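Local coordinates for tubulin-specific chaperone (Trypanosoma brucei, PDB 4B6W), which probably binds alpha-tubulin and microtubule plus ends as tubulin-binding cofactor B, of which this chain is the ubiquitin-like domain, at residues V5-S10 with T36-P41; M45-I50 with F76-V81. All blocks are in the same frame, centred on the assembly; numbering follows the deposited sequence.

Interaction 1 (V5-S10 with T36-P41)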
loop_
_atom_site.group_PDB
_atom_site.type_symbol
_atom_site.label_atom_id
_atom_site.label_comp_id
_atom_site.label_asym_id
_atom_site.label_seq_id
_atom_site.Cartn_x
_atom_site.Cartn_y
_atom_site.Cartn_z
ATOM N N VAL A 5 -4.048 7.102 -4.601
ATOM C CA VAL A 5 -4.242 6.639 -3.223
ATOM C C VAL A 5 -3.365 7.437 -2.248
ATOM O O VAL A 5 -2.493 8.201 -2.651
ATOM C CB VAL A 5 -3.957 5.107 -3.091
ATOM C CG1 VAL A 5 -4.863 4.359 -3.989
ATOM C CG2 VAL A 5 -2.492 4.753 -3.444
ATOM N N SER A 6 -3.612 7.280 -0.951
ATOM C CA SER A 6 -2.674 7.815 0.032
ATOM C C SER A 6 -1.962 6.686 0.775
ATOM O O SER A 6 -2.374 5.552 0.742
ATOM C CB SER A 6 -3.347 8.804 0.998
ATOM O OG SER A 6 -4.563 8.301 1.479
ATOM N N LEU A 7 -0.859 7.001 1.427
ATOM C CA LEU A 7 -0.102 5.987 2.141
ATOM C C LEU A 7 -0.014 6.419 3.575
ATOM O O LEU A 7 0.290 7.598 3.865
ATOM C CB LEU A 7 1.303 5.836 1.595
ATOM C CG LEU A 7 1.537 5.475 0.142
ATOM C CD1 LEU A 7 3.050 5.506 -0.159
ATOM C CD2 LEU A 7 0.954 4.118 -0.152
ATOM N N THR A 8 -0.278 5.447 4.447
ATOM C CA THR A 8 -0.095 5.565 5.872
ATOM C C THR A 8 0.889 4.463 6.317
ATOM O O THR A 8 1.185 3.551 5.560
ATOM C CB THR A 8 -1.432 5.424 6.609
ATOM O OG1 THR A 8 -2.009 4.143 6.297
ATOM C CG2 THR A 8 -2.403 6.528 6.195
ATOM N N HIS A 9 1.377 4.562 7.550
ATOM C CA HIS A 9 2.429 3.681 8.041
ATOM C C HIS A 9 2.173 3.298 9.484
ATOM O O HIS A 9 2.061 4.165 10.308
ATOM C CB HIS A 9 3.786 4.403 7.943
ATOM C CG HIS A 9 4.951 3.512 8.244
ATOM N ND1 HIS A 9 5.942 3.854 9.144
ATOM C CD2 HIS A 9 5.275 2.281 7.776
ATOM C CE1 HIS A 9 6.823 2.867 9.209
ATOM N NE2 HIS A 9 6.431 1.893 8.403
ATOM N N SER A 10 2.138 2.003 9.787
ATOM C CA SER A 10 1.814 1.509 11.137
ATOM C C SER A 10 2.786 1.912 12.251
ATOM O O SER A 10 2.440 1.788 13.432
ATOM C CB SER A 10 1.680 -0.020 11.142
ATOM O OG SER A 10 2.928 -0.681 11.068
ATOM N N THR A 36 10.664 4.295 -0.777
ATOM C CA THR A 36 11.176 5.671 -0.985
ATOM C C THR A 36 10.582 6.685 0.039
ATOM O O THR A 36 11.197 7.699 0.338
ATOM C CB THR A 36 11.023 6.156 -2.476
ATOM O OG1 THR A 36 9.663 6.407 -2.802
ATOM C CG2 THR A 36 11.538 5.097 -3.436
ATOM N N HIS A 37 9.421 6.374 0.605
ATOM C CA HIS A 37 8.787 7.234 1.607
ATOM C C HIS A 37 8.988 6.780 3.055
ATOM O O HIS A 37 9.254 7.596 3.909
ATOM C CB HIS A 37 7.275 7.349 1.333
ATOM C CG HIS A 37 6.946 7.884 -0.029
ATOM N ND1 HIS A 37 7.121 9.207 -0.372
ATOM C CD2 HIS A 37 6.480 7.265 -1.138
ATOM C CE1 HIS A 37 6.751 9.381 -1.628
ATOM N NE2 HIS A 37 6.354 8.218 -2.116
ATOM N N PHE A 38 8.836 5.494 3.334
ATOM C CA PHE A 38 8.876 5.025 4.720
ATOM C C PHE A 38 10.147 4.261 5.125
ATOM O O PHE A 38 10.590 4.367 6.291
ATOM C CB PHE A 38 7.604 4.253 5.063
ATOM C CG PHE A 38 6.346 5.078 4.903
ATOM C CD1 PHE A 38 6.295 6.408 5.311
ATOM C CD2 PHE A 38 5.229 4.546 4.350
ATOM C CE1 PHE A 38 5.112 7.181 5.138
ATOM C CE2 PHE A 38 4.073 5.315 4.205
ATOM C CZ PHE A 38 4.035 6.633 4.609
ATOM N N ALA A 39 10.751 3.542 4.186
ATOM C CA ALA A 39 12.085 2.963 4.400
ATOM C C ALA A 39 12.069 1.763 5.342
ATOM O O ALA A 39 13.061 1.498 5.991
ATOM C CB ALA A 39 13.110 4.041 4.898
ATOM N N THR A 40 10.922 1.078 5.424
ATOM C CA THR A 40 10.836 -0.302 5.917
ATOM C C THR A 40 11.322 -1.151 4.762
ATOM O O THR A 40 10.854 -0.940 3.643
ATOM C CB THR A 40 9.356 -0.749 6.202
ATOM O OG1 THR A 40 8.737 0.146 7.128
ATOM C CG2 THR A 40 9.305 -2.182 6.791
ATOM N N PRO A 41 12.238 -2.111 5.006
ATOM C CA PRO A 41 12.501 -3.053 3.914
ATOM C C PRO A 41 11.203 -3.743 3.456
ATOM O O PRO A 41 10.405 -4.140 4.280
ATOM C CB PRO A 41 13.464 -4.074 4.525
ATOM C CG PRO A 41 14.016 -3.427 5.741
ATOM C CD PRO A 41 12.976 -2.460 6.233
#
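His9 and Phe38 lie against each other as an offset stack. Their ring centroids are 4.9 Å apart and the planes differ by 17°. The two side chains run past each other in opposite directions. Each therefore sets its own CB over the partner's ring. His9 CB sits 3.8 Å from the centroid of the Phe38 ring, and Phe38 CB sits 4.1 Å from that of the His9 ring. His9 has CG anti to the backbone N (chi1 -172°), which carries its imidazole out along Phe38 to Thr40. There His9 NE2 donates to Thr40 OG1 at 3.2 Å. The bond is bent, 139° at the hydrogen, and OG1 is tilted out of the ring plane. Thr40 OG1 also bonds Asp82, and His9 ND1 pairs with Ser12 OG, so both ring nitrogens are engaged. The far end of the Phe38 ring reaches the strand. Phe38 CE2 is 3.8 Å from Leu7 CB, and Leu7 O lies at the ring edge, in plane. Leu7 CD1 meets His37 CD2 at 4.0 Å. The contact fastens the loop after helix 27-35 to strand 2-9, while Val16 of strand 15-22 touches Leu7, His37 and Phe38.

Interaction 2 (M45-I50 with F76-V81); sequences MQLQLI and FVIHVV
Leu47 rests its CD2 methyl against two residues of the facing strand. Leu47 CD2 is 3.7 Å from Val80 CG2 and 3.8 Å from Ile78 CG2. Leu47 and Val80 lie side by side and point the same way, whereas Ile78 crosses at a slant. Leu49 turns its CG away from its own amide nitrogen (chi1 -174°), which brings CD1 to Ile78 CG1 and CG to the edge of the Phe76 ring. At the other end of this face, selenomethionine Met45 lays CG 3.9 Å from Val80 CG1. Helix 27-35 covers part of the face, with Ile27 and Ile30 on Leu47 and Val34 on Met45 and Val80.

The backbones join through three hydrogen-bonded pairs, Gln46-Val81, Gln48-His79 and Ile50-Val77. The bonds of the middle pair are nearly straight, 173° at each hydrogen.

On the other face, Ile50 CD1 lies 3.7 Å from His79 CB. The extended Gln48 side chain slants across His79, bringing Gln48 OE1 within 3.1 Å of His79 CD2, with amide and ring planes 77° apart. Their polar ends have partners on flanking strands: Gln48 NE2 bonds Thr56 OG1, and His79 ND1 bonds Thr8 OG1.

This antiparallel pairing, with strand 77-82 set between strands 2-9 and 45-50 and a helix over the apolar face, is characteristic of the ubiquitin-like beta-grasp fold.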
loop_
_atom_site.group_PDB
_atom_site.type_symbol
_atom_site.label_atom_id
_atom_site.label_comp_id
_atom_site.label_asym_id
_atom_site.label_seq_id
_atom_site.Cartn_x
_atom_site.Cartn_y
_atom_site.Cartn_z
HETATM N N MSE A 45 7.175 -5.603 5.033
HETATM C CA MSE A 45 5.935 -4.865 4.828
HETATM C C MSE A 45 4.818 -5.808 4.458
HETATM O O MSE A 45 4.977 -6.686 3.589
HETATM C CB MSE A 45 6.027 -3.911 3.666
HETATM C CG MSE A 45 6.999 -2.795 3.739
HETATM SE SE MSE A 45 6.742 -1.732 2.043
HETATM C CE MSE A 45 8.208 -0.411 2.283
ATOM N N GLN A 46 3.674 -5.576 5.093
ATOM C CA GLN A 46 2.392 -6.001 4.565
ATOM C C GLN A 46 1.642 -4.750 4.164
ATOM O O GLN A 46 1.723 -3.747 4.849
ATOM C CB GLN A 46 1.611 -6.762 5.624
ATOM C CG GLN A 46 2.224 -8.096 5.933
ATOM C CD GLN A 46 1.406 -8.960 6.884
ATOM O OE1 GLN A 46 1.869 -10.032 7.264
ATOM N NE2 GLN A 46 0.224 -8.504 7.290
ATOM N N LEU A 47 0.944 -4.814 3.027
ATOM C CA LEU A 47 0.057 -3.739 2.541
ATOM C C LEU A 47 -1.433 -4.082 2.802
ATOM O O LEU A 47 -1.951 -5.079 2.314
ATOM C CB LEU A 47 0.310 -3.448 1.046
ATOM C CG LEU A 47 1.718 -2.941 0.581
ATOM C CD1 LEU A 47 1.700 -2.602 -0.921
ATOM C CD2 LEU A 47 2.309 -1.750 1.396
ATOM N N GLN A 48 -2.080 -3.250 3.621
ATOM C CA GLN A 48 -3.504 -3.318 3.928
ATOM C C GLN A 48 -4.239 -2.312 3.013
ATOM O O GLN A 48 -3.867 -1.148 2.977
ATOM C CB GLN A 48 -3.707 -2.921 5.412
ATOM C CG GLN A 48 -5.160 -2.940 5.892
ATOM C CD GLN A 48 -5.323 -2.411 7.291
ATOM O OE1 GLN A 48 -4.360 -2.015 7.946
ATOM N NE2 GLN A 48 -6.562 -2.380 7.759
ATOM N N LEU A 49 -5.264 -2.742 2.289
ATOM C CA LEU A 49 -6.003 -1.840 1.404
ATOM C C LEU A 49 -7.261 -1.470 2.167
ATOM O O LEU A 49 -8.026 -2.345 2.597
ATOM C CB LEU A 49 -6.348 -2.493 0.047
ATOM C CG LEU A 49 -6.992 -1.572 -1.017
ATOM C CD1 LEU A 49 -6.057 -0.431 -1.410
ATOM C CD2 LEU A 49 -7.519 -2.348 -2.256
ATOM N N ILE A 50 -7.426 -0.161 2.393
ATOM C CA ILE A 50 -8.580 0.385 3.073
ATOM C C ILE A 50 -9.336 1.238 2.065
ATOM O O ILE A 50 -8.748 2.002 1.338
ATOM C CB ILE A 50 -8.158 1.237 4.282
ATOM C CG1 ILE A 50 -7.244 0.432 5.231
ATOM C CG2 ILE A 50 -9.397 1.746 5.059
ATOM C CD1 ILE A 50 -6.309 1.302 6.125
ATOM N N PHE A 76 -8.641 5.458 -2.109
ATOM C CA PHE A 76 -8.400 4.341 -1.207
ATOM C C PHE A 76 -7.077 4.592 -0.498
ATOM O O PHE A 76 -6.317 5.455 -0.934
ATOM C CB PHE A 76 -8.325 3.021 -1.977
ATOM C CG PHE A 76 -9.658 2.370 -2.239
ATOM C CD1 PHE A 76 -10.807 3.117 -2.412
ATOM C CD2 PHE A 76 -9.741 0.997 -2.363
ATOM C CE1 PHE A 76 -12.021 2.501 -2.669
ATOM C CE2 PHE A 76 -10.951 0.369 -2.643
ATOM C CZ PHE A 76 -12.089 1.122 -2.789
ATOM N N VAL A 77 -6.799 3.829 0.570
ATOM C CA VAL A 77 -5.630 4.063 1.398
ATOM C C VAL A 77 -4.847 2.779 1.474
ATOM O O VAL A 77 -5.396 1.704 1.784
ATOM C CB VAL A 77 -6.035 4.535 2.823
ATOM C CG1 VAL A 77 -4.832 4.661 3.736
ATOM C CG2 VAL A 77 -6.791 5.861 2.751
ATOM N N ILE A 78 -3.568 2.857 1.131
ATOM C CA ILE A 78 -2.709 1.702 1.315
ATOM C C ILE A 78 -1.980 1.959 2.630
ATOM O O ILE A 78 -1.224 2.950 2.743
ATOM C CB ILE A 78 -1.693 1.535 0.181
ATOM C CG1 ILE A 78 -2.364 1.037 -1.107
ATOM C CG2 ILE A 78 -0.617 0.532 0.586
ATOM C CD1 ILE A 78 -1.439 0.946 -2.292
ATOM N N HIS A 79 -2.232 1.095 3.624
ATOM C CA HIS A 79 -1.623 1.223 4.952
ATOM C C HIS A 79 -0.477 0.233 5.054
ATOM O O HIS A 79 -0.643 -0.956 4.784
ATOM C CB HIS A 79 -2.666 0.993 6.040
ATOM C CG HIS A 79 -2.115 1.003 7.430
ATOM N ND1 HIS A 79 -1.576 2.134 8.012
ATOM C CD2 HIS A 79 -2.047 0.023 8.372
ATOM C CE1 HIS A 79 -1.202 1.852 9.249
ATOM N NE2 HIS A 79 -1.477 0.580 9.494
ATOM N N VAL A 80 0.700 0.734 5.414
ATOM C CA VAL A 80 1.895 -0.102 5.486
ATOM C C VAL A 80 2.122 -0.639 6.917
ATOM O O VAL A 80 2.404 0.132 7.836
ATOM C CB VAL A 80 3.136 0.694 4.980
ATOM C CG1 VAL A 80 4.386 -0.154 5.021
ATOM C CG2 VAL A 80 2.865 1.233 3.570
ATOM N N VAL A 81 1.992 -1.954 7.097
ATOM C CA VAL A 81 2.230 -2.551 8.383
ATOM C C VAL A 81 3.696 -2.985 8.451
ATOM O O VAL A 81 4.175 -3.707 7.599
ATOM C CB VAL A 81 1.274 -3.729 8.674
ATOM C CG1 VAL A 81 1.439 -4.175 10.131
ATOM C CG2 VAL A 81 -0.163 -3.331 8.391
#

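In the fold
The centres of interactions 1 and 2 are about 9 Å apart, and they come in series along the chain. Interaction 1 joins strand 2-9 to the loop after helix 27-35. Interaction 2 then pairs strand 45-50 with the last strand, 77-82. Both reach one mixed sheet, in which strands 2-9 and 77-82 are parallel neighbours. Ser10 N and Val80 O, 2.7 Å apart, probably form a hydrogen bond between the two contacts. Together the contacts tie the loop, the first strand and the later strands into one compact ubiquitin-like domain, a single part of the longer cofactor.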